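Local coordinates for protein AbyA5 (Verrucosispora maris, PDB 4YWF) that catalyses acetate elimination in spirotetronate and spirotetramate biosynthesis, acting as an esterase-like lyase of the alpha/beta-hydrolase superfamily, at residues Ser209-Ala215 with Arg232-Thr238; Phe88-Asp92 with Asp262-Arg266. The protein carries 4 engineered substitutions. One frame throughout, in Å; residues are numbered along the deposited sequence.

Interaction 1 of 2, residues Ser209-Ala215 with Arg232-Thr238; sequences SRAYAMA and RLRGIVT. Engineered in segment 209-215: Met214 (natural residue Leu).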
ATOM      1  N   SER A 209      20.796   0.988   6.220  1.00 29.36           N
ATOM      2  CA  SER A 209      21.418  -0.196   5.607  1.00 33.96           C
ATOM      3  C   SER A 209      20.541  -1.444   5.879  1.00 32.12           C
ATOM      4  O   SER A 209      20.803  -2.500   5.310  1.00 32.45           O
ATOM      5  CB  SER A 209      22.827  -0.436   6.159  1.00 31.98           C
ATOM      6  OG  SER A 209      22.844  -0.698   7.566  1.00 35.89           O
ATOM      7  N   ARG A 210      19.563  -1.329   6.791  1.00 30.25           N
ATOM      8  CA  ARG A 210      18.666  -2.446   7.122  1.00 30.91           C
ATOM      9  C   ARG A 210      17.211  -2.046   7.010  1.00 25.55           C
ATOM     10  O   ARG A 210      16.614  -1.656   8.001  1.00 24.40           O
ATOM     11  CB  ARG A 210      18.909  -2.953   8.523  1.00 33.20           C
ATOM     12  CG  ARG A 210      20.326  -3.378   8.837  1.00 37.92           C
ATOM     13  CD  ARG A 210      20.425  -3.742  10.305  1.00 39.68           C
ATOM     14  NE  ARG A 210      19.435  -4.779  10.567  1.00 43.66           N
ATOM     15  CZ  ARG A 210      18.754  -4.952  11.701  1.00 40.32           C
ATOM     16  NH1 ARG A 210      18.970  -4.203  12.750  1.00 39.16           N
ATOM     17  NH2 ARG A 210      17.856  -5.916  11.769  1.00 45.06           N
ATOM     18  N   ALA A 211      16.671  -2.137   5.811  1.00 23.70           N
ATOM     19  CA  ALA A 211      15.270  -1.774   5.526  1.00 24.34           C
ATOM     20  C   ALA A 211      14.419  -2.995   5.173  1.00 25.17           C
ATOM     21  O   ALA A 211      14.853  -3.893   4.398  1.00 25.00           O
ATOM     22  CB  ALA A 211      15.214  -0.828   4.356  1.00 24.18           C
ATOM     23  N   TYR A 212      13.192  -2.981   5.667  1.00 23.48           N
ATOM     24  CA  TYR A 212      12.196  -4.055   5.399  1.00 23.51           C
ATOM     25  C   TYR A 212      10.970  -3.396   4.809  1.00 22.72           C
ATOM     26  O   TYR A 212      10.491  -2.466   5.426  1.00 21.23           O
ATOM     27  CB  TYR A 212      11.918  -4.787   6.691  1.00 23.59           C
ATOM     28  CG  TYR A 212      13.238  -5.293   7.284  1.00 25.59           C
ATOM     29  CD1 TYR A 212      13.764  -6.545   6.901  1.00 25.68           C
ATOM     30  CD2 TYR A 212      13.999  -4.492   8.185  1.00 25.26           C
ATOM     31  CE1 TYR A 212      14.961  -7.003   7.415  1.00 27.30           C
ATOM     32  CE2 TYR A 212      15.198  -4.938   8.695  1.00 26.20           C
ATOM     33  CZ  TYR A 212      15.686  -6.189   8.305  1.00 29.35           C
ATOM     34  OH  TYR A 212      16.883  -6.640   8.822  1.00 30.63           O
ATOM     35  N   ALA A 213      10.575  -3.772   3.567  1.00 19.98           N
ATOM     36  CA  ALA A 213       9.359  -3.268   2.916  1.00 20.62           C
ATOM     37  C   ALA A 213       8.148  -4.156   3.198  1.00 24.15           C
ATOM     38  O   ALA A 213       8.041  -5.326   2.736  1.00 23.97           O
ATOM     39  CB  ALA A 213       9.536  -3.163   1.409  1.00 24.12           C
HETATM   40  N   MSE A 214       7.228  -3.606   4.000  1.00 21.87           N
HETATM   41  CA  MSE A 214       5.882  -4.083   4.075  1.00 23.53           C
HETATM   42  C   MSE A 214       5.103  -3.459   2.963  1.00 23.69           C
HETATM   43  O   MSE A 214       4.410  -2.444   3.143  1.00 20.39           O
HETATM   44  CB  MSE A 214       5.296  -3.687   5.421  1.00 24.93           C
HETATM   45  CG  MSE A 214       3.865  -4.126   5.498  1.00 29.72           C
HETATM   46 SE   MSE A 214       3.698  -5.991   6.151  1.00 38.08          SE
HETATM   47  CE  MSE A 214       4.189  -5.610   8.053  1.00 30.58           C
ATOM     48  N   ALA A 215       5.215  -4.072   1.795  1.00 23.52           N
ATOM     49  CA  ALA A 215       4.697  -3.456   0.536  1.00 24.83           C
ATOM     50  C   ALA A 215       3.579  -4.335  -0.002  1.00 24.17           C
ATOM     51  O   ALA A 215       3.815  -5.338  -0.683  1.00 24.14           O
ATOM     52  CB  ALA A 215       5.835  -3.327  -0.453  1.00 23.41           C
ATOM     53  N   ARG A 232      19.841  -2.104   0.171  1.00 28.80           N
ATOM     54  CA  ARG A 232      19.378  -1.723   1.471  1.00 30.59           C
ATOM     55  C   ARG A 232      18.128  -2.521   1.897  1.00 26.85           C
ATOM     56  O   ARG A 232      17.896  -2.737   3.089  1.00 27.16           O
ATOM     57  CB  ARG A 232      19.180  -0.219   1.565  1.00 31.60           C
ATOM     58  CG  ARG A 232      20.494   0.553   1.428  1.00 35.54           C
ATOM     59  CD  ARG A 232      20.287   1.478   0.262  1.00 39.36           C
ATOM     60  NE  ARG A 232      19.997   2.780   0.687  1.00 34.49           N
ATOM     61  CZ  ARG A 232      19.419   3.743  -0.037  1.00 34.06           C
ATOM     62  NH1 ARG A 232      18.921   3.580  -1.236  1.00 33.72           N
ATOM     63  NH2 ARG A 232      19.367   4.934   0.502  1.00 32.66           N
ATOM     64  N   LEU A 233      17.373  -2.959   0.923  1.00 27.75           N
ATOM     65  CA  LEU A 233      16.219  -3.808   1.176  1.00 31.67           C
ATOM     66  C   LEU A 233      16.673  -5.167   1.594  1.00 25.83           C
ATOM     67  O   LEU A 233      17.130  -5.877   0.765  1.00 30.47           O
ATOM     68  CB  LEU A 233      15.282  -3.940  -0.024  1.00 31.07           C
ATOM     69  CG  LEU A 233      14.596  -2.688  -0.525  1.00 37.32           C
ATOM     70  CD1 LEU A 233      13.806  -2.950  -1.815  1.00 36.99           C
ATOM     71  CD2 LEU A 233      13.731  -2.155   0.598  1.00 38.75           C
ATOM     72  N   ARG A 234      16.404  -5.525   2.849  1.00 22.62           N
ATOM     73  CA  ARG A 234      16.810  -6.777   3.452  1.00 25.06           C
ATOM     74  C   ARG A 234      15.651  -7.804   3.554  1.00 23.93           C
ATOM     75  O   ARG A 234      15.855  -8.948   3.934  1.00 25.42           O
ATOM     76  CB  ARG A 234      17.385  -6.509   4.855  1.00 25.40           C
ATOM     77  CG  ARG A 234      18.712  -5.709   4.939  1.00 27.71           C
ATOM     78  CD  ARG A 234      19.738  -5.885   3.792  1.00 30.62           C
ATOM     79  NE  ARG A 234      20.115  -7.257   3.444  1.00 32.87           N
ATOM     80  CZ  ARG A 234      20.536  -7.656   2.219  1.00 37.45           C
ATOM     81  NH1 ARG A 234      20.853  -8.916   2.028  1.00 35.41           N
ATOM     82  NH2 ARG A 234      20.673  -6.814   1.166  1.00 37.61           N
ATOM     83  N   GLY A 235      14.431  -7.376   3.253  1.00 21.50           N
ATOM     84  CA  GLY A 235      13.308  -8.305   3.173  1.00 19.84           C
ATOM     85  C   GLY A 235      12.011  -7.624   2.704  1.00 21.39           C
ATOM     86  O   GLY A 235      11.864  -6.400   2.722  1.00 19.86           O
ATOM     87  N   ILE A 236      11.059  -8.451   2.282  1.00 22.93           N
ATOM     88  CA  ILE A 236       9.834  -7.983   1.687  1.00 22.39           C
ATOM     89  C   ILE A 236       8.725  -8.814   2.281  1.00 23.07           C
ATOM     90  O   ILE A 236       8.873 -10.045   2.406  1.00 24.72           O
ATOM     91  CB  ILE A 236       9.822  -8.127   0.153  1.00 21.74           C
ATOM     92  CG1 ILE A 236      10.862  -7.202  -0.475  1.00 22.55           C
ATOM     93  CG2 ILE A 236       8.422  -7.860  -0.434  1.00 21.15           C
ATOM     94  CD1 ILE A 236      11.038  -7.500  -1.969  1.00 23.14           C
ATOM     95  N   VAL A 237       7.658  -8.124   2.643  1.00 20.92           N
ATOM     96  CA  VAL A 237       6.438  -8.751   3.084  1.00 23.10           C
ATOM     97  C   VAL A 237       5.314  -8.131   2.289  1.00 24.21           C
ATOM     98  O   VAL A 237       5.167  -6.911   2.288  1.00 22.23           O
ATOM     99  CB  VAL A 237       6.163  -8.557   4.611  1.00 23.92           C
ATOM    100  CG1 VAL A 237       4.931  -9.348   4.997  1.00 23.65           C
ATOM    101  CG2 VAL A 237       7.357  -8.987   5.423  1.00 25.73           C
ATOM    102  N   THR A 238       4.579  -8.979   1.547  1.00 24.79           N
ATOM    103  CA  THR A 238       3.496  -8.522   0.680  1.00 23.53           C
ATOM    104  C   THR A 238       2.207  -9.425   0.813  1.00 24.80           C
ATOM    105  O   THR A 238       2.145 -10.376   1.614  1.00 21.92           O
ATOM    106  CB  THR A 238       3.993  -8.336  -0.773  1.00 24.57           C
ATOM    107  OG1 THR A 238       2.964  -7.698  -1.544  1.00 23.34           O
ATOM    108  CG2 THR A 238       4.381  -9.651  -1.418  1.00 24.47           C
TER

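Interaction 2 of 2, residues Phe88-Asp92 with Asp262-Arg266; sequences FPFVD and DTLAR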
ATOM      1  N   PHE A  88     -12.077   7.162  -2.115  1.00 29.39           N
ATOM      2  CA  PHE A  88     -11.905   5.874  -2.782  1.00 26.93           C
ATOM      3  C   PHE A  88     -12.770   5.824  -4.021  1.00 25.84           C
ATOM      4  O   PHE A  88     -13.918   6.287  -3.969  1.00 27.21           O
ATOM      5  CB  PHE A  88     -12.324   4.784  -1.833  1.00 29.22           C
ATOM      6  CG  PHE A  88     -12.294   3.399  -2.389  1.00 30.18           C
ATOM      7  CD1 PHE A  88     -13.409   2.889  -3.066  1.00 30.07           C
ATOM      8  CD2 PHE A  88     -11.220   2.563  -2.145  1.00 29.65           C
ATOM      9  CE1 PHE A  88     -13.425   1.589  -3.540  1.00 30.53           C
ATOM     10  CE2 PHE A  88     -11.222   1.277  -2.632  1.00 34.17           C
ATOM     11  CZ  PHE A  88     -12.329   0.782  -3.335  1.00 30.68           C
ATOM     12  N   PRO A  89     -12.260   5.243  -5.130  1.00 22.66           N
ATOM     13  CA  PRO A  89     -10.966   4.544  -5.281  1.00 23.80           C
ATOM     14  C   PRO A  89      -9.760   5.463  -5.624  1.00 23.55           C
ATOM     15  O   PRO A  89      -8.594   5.085  -5.452  1.00 26.97           O
ATOM     16  CB  PRO A  89     -11.293   3.527  -6.364  1.00 25.35           C
ATOM     17  CG  PRO A  89     -12.263   4.325  -7.319  1.00 24.52           C
ATOM     18  CD  PRO A  89     -13.106   5.111  -6.343  1.00 25.36           C
ATOM     19  N   PHE A  90     -10.032   6.673  -6.105  1.00 26.30           N
ATOM     20  CA  PHE A  90      -9.019   7.676  -6.461  1.00 26.28           C
ATOM     21  C   PHE A  90      -9.723   8.999  -6.833  1.00 24.89           C
ATOM     22  O   PHE A  90     -10.880   9.022  -7.217  1.00 23.66           O
ATOM     23  CB  PHE A  90      -8.083   7.245  -7.622  1.00 30.83           C
ATOM     24  CG  PHE A  90      -8.733   7.253  -8.965  1.00 32.11           C
ATOM     25  CD1 PHE A  90      -9.453   6.129  -9.412  1.00 38.10           C
ATOM     26  CD2 PHE A  90      -8.608   8.342  -9.793  1.00 36.63           C
ATOM     27  CE1 PHE A  90     -10.076   6.111 -10.661  1.00 42.89           C
ATOM     28  CE2 PHE A  90      -9.214   8.328 -11.034  1.00 40.93           C
ATOM     29  CZ  PHE A  90      -9.966   7.225 -11.460  1.00 41.82           C
ATOM     30  N   VAL A  91      -9.009  10.099  -6.691  1.00 24.90           N
ATOM     31  CA  VAL A  91      -9.625  11.408  -6.766  1.00 24.13           C
ATOM     32  C   VAL A  91      -9.920  11.768  -8.212  1.00 25.61           C
ATOM     33  O   VAL A  91      -9.017  11.903  -9.013  1.00 27.10           O
ATOM     34  CB  VAL A  91      -8.752  12.484  -6.105  1.00 27.03           C
ATOM     35  CG1 VAL A  91      -9.272  13.900  -6.403  1.00 26.28           C
ATOM     36  CG2 VAL A  91      -8.718  12.267  -4.605  1.00 26.13           C
ATOM     37  N   ASP A  92     -11.210  11.869  -8.543  1.00 27.80           N
ATOM     38  CA  ASP A  92     -11.666  12.125  -9.919  1.00 25.84           C
ATOM     39  C   ASP A  92     -12.709  13.221 -10.022  1.00 29.33           C
ATOM     40  O   ASP A  92     -13.350  13.404 -11.075  1.00 31.23           O
ATOM     41  CB  ASP A  92     -12.243  10.813 -10.521  1.00 28.84           C
ATOM     42  CG  ASP A  92     -13.572  10.375  -9.892  1.00 26.59           C
ATOM     43  OD1 ASP A  92     -14.002  10.852  -8.795  1.00 27.67           O
ATOM     44  OD2 ASP A  92     -14.182   9.492 -10.499  1.00 28.46           O
ATOM     45  N   ASP A 262      -9.552   1.127 -14.180  1.00 32.54           N
ATOM     46  CA  ASP A 262      -9.696   2.602 -14.290  1.00 30.72           C
ATOM     47  C   ASP A 262      -8.705   3.270 -13.387  1.00 28.27           C
ATOM     48  O   ASP A 262      -8.032   4.225 -13.781  1.00 30.60           O
ATOM     49  CB  ASP A 262     -11.083   3.026 -13.858  1.00 32.89           C
ATOM     50  CG  ASP A 262     -12.113   2.976 -14.985  1.00 39.05           C
ATOM     51  OD1 ASP A 262     -11.753   3.107 -16.180  1.00 46.35           O
ATOM     52  OD2 ASP A 262     -13.303   2.822 -14.658  1.00 41.82           O
ATOM     53  N   THR A 263      -8.606   2.754 -12.158  1.00 27.25           N
ATOM     54  CA  THR A 263      -7.530   3.232 -11.258  1.00 29.86           C
ATOM     55  C   THR A 263      -6.158   3.087 -11.851  1.00 26.82           C
ATOM     56  O   THR A 263      -5.338   4.019 -11.833  1.00 24.58           O
ATOM     57  CB  THR A 263      -7.585   2.479  -9.920  1.00 28.88           C
ATOM     58  OG1 THR A 263      -8.856   2.693  -9.372  1.00 22.80           O
ATOM     59  CG2 THR A 263      -6.552   2.962  -8.951  1.00 32.57           C
ATOM     60  N   LEU A 264      -5.870   1.904 -12.389  1.00 30.47           N
ATOM     61  CA  LEU A 264      -4.529   1.696 -12.971  1.00 29.48           C
ATOM     62  C   LEU A 264      -4.248   2.670 -14.084  1.00 27.72           C
ATOM     63  O   LEU A 264      -3.142   3.193 -14.219  1.00 27.80           O
ATOM     64  CB  LEU A 264      -4.377   0.275 -13.545  1.00 32.66           C
ATOM     65  CG  LEU A 264      -3.694  -0.845 -12.752  1.00 36.39           C
ATOM     66  CD1 LEU A 264      -3.350  -1.988 -13.720  1.00 37.61           C
ATOM     67  CD2 LEU A 264      -2.416  -0.413 -12.020  1.00 33.05           C
ATOM     68  N   ALA A 265      -5.246   2.862 -14.937  1.00 27.31           N
ATOM     69  CA  ALA A 265      -5.145   3.840 -15.989  1.00 29.27           C
ATOM     70  C   ALA A 265      -4.918   5.247 -15.402  1.00 28.01           C
ATOM     71  O   ALA A 265      -4.067   5.970 -15.890  1.00 31.70           O
ATOM     72  CB  ALA A 265      -6.376   3.791 -16.861  1.00 30.41           C
ATOM     73  N   ARG A 266      -5.617   5.620 -14.322  1.00 31.55           N
ATOM     74  CA  ARG A 266      -5.365   6.962 -13.736  1.00 32.07           C
ATOM     75  C   ARG A 266      -3.941   7.025 -13.219  1.00 31.01           C
ATOM     76  O   ARG A 266      -3.150   7.888 -13.598  1.00 27.25           O
ATOM     77  CB  ARG A 266      -6.315   7.303 -12.574  1.00 38.89           C
ATOM     78  CG  ARG A 266      -5.890   8.591 -11.833  1.00 43.51           C
ATOM     79  CD  ARG A 266      -5.885   9.850 -12.736  1.00 49.05           C
ATOM     80  NE  ARG A 266      -7.234  10.090 -13.311  1.00 47.02           N
ATOM     81  CZ  ARG A 266      -8.110  11.047 -12.954  1.00 43.68           C
ATOM     82  NH1 ARG A 266      -7.834  11.964 -12.014  1.00 42.13           N
ATOM     83  NH2 ARG A 266      -9.294  11.071 -13.565  1.00 41.03           N
TER

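Interaction 1 of 2, residues Ser209-Ala215 with Arg232-Thr238
Ala211 to Ala215 and Leu233 to Thr238 are the two neighbouring parallel strands of a beta-alpha-beta unit whose connecting helix is 218-226. The backbone of the first strand bonds through alternate residues. Ala211 N donates to Arg232 O at 3.0 Å, and Ala211 O takes Arg234 N at 2.7 Å, nearly straight. Two residues on, Ala213 N reaches Gly235 O, and Val237 N returns to Ala213 O at 2.8 Å. The second strand spends three residues where the first spends two, so Arg234 and Gly235 together face Tyr212 in a beta bulge. One cost is that Gly235 N is buried without a hydrogen-bond partner, set obliquely to the Tyr212 ring.

That ring, with CG beside its own backbone N (chi1 -55°), leans back over the bulge until Tyr212 CE1 lies 3.6 Å from Arg234 CB. Arg210 NH2 steadies the phenol by donating to Tyr212 OH, while Arg234 turns its guanidinium away to Pro231 O. On the same face the engineered residue Met214, a selenomethionine bent at chi2 and chi3, rests SE against Val237 CG1 at 3.8 Å. Helix 337-351 packs over this face; helix 218-226 covers the other, where Leu233 CD2 lies near both Ala211 CB and Ala213 CB.

The pairing ends with a bent bond from Ala215 N to Val237 O (136°). Thr238 holds OG1 anti to its backbone N (chi1 -171°), which brings Thr238 OG1 within 2.7 Å of Ala215 O, in the carbonyl plane. Strand 207-215 leads directly into helix 218-226, the place where alpha/beta hydrolases usually carry the nucleophile elbow, and this pair matches the central parallel strands of that fold.

Interaction 2 of 2, residues Phe88-Asp92 with Asp262-Arg266
Phe90 sets CG between its backbone N and carbonyl carbon (chi1 73°), projecting the ring at helix 258-268, while Arg266 starts with CG anti to its N (chi1 171°) and bends at chi2 and chi3 to curl round that ring. Arg266 CB sits over one face, 3.8 Å from the ring centroid, in a CH-pi contact. Beside it Arg266 CG comes to 3.4 Å from Phe90 CD2. Farther along, the guanidinium stands at the rim of the ring: Phe90 CE2 lies over the centre of its face, 3.5 Å from Arg266 CZ, with the two planes 69° apart, so the ring turns its edge to the flat of the guanidinium. Thr263 OG1 approaches Phe90 CD1 obliquely at 3.5 Å, its hydroxyl bonded to Val259 O within the helix. Pro89, after a cis peptide, adds CB against the same oxygen.

Arg266 NH1 is 3.2 Å from Val91 O, but the angle is too poor for a hydrogen bond. Asp92 OD2 stays 6.0 Å from Arg266 NH2. No hydrogen bond or salt bridge crosses here: the loop and helix meet through van der Waals and CH-pi packing, and any pull between Arg266 and Asp92 is probably weak, since the carboxylate already has Arg96 and Met20 N.

Overall arrangement
The two contacts lie on opposite sides of the chain's centre, about 27 Å apart between centres, and share no helix or strand. Interaction 1 is buried within the central sheet and joins elements close in sequence, with only one helix between them; its strength comes from repeated backbone hydrogen bonds, and helices cover both faces. Interaction 2 bridges residues 170 apart, tying the loop between helices 76-87 and 94-111 to helix 258-268. It is only partly buried, with no hydrogen bond across, and centres on one aromatic ring packed against Arg266 and Thr263. Directional backbone pairing thus builds the sheet, whereas side-chain packing joins a loop to a helix outside the sheet.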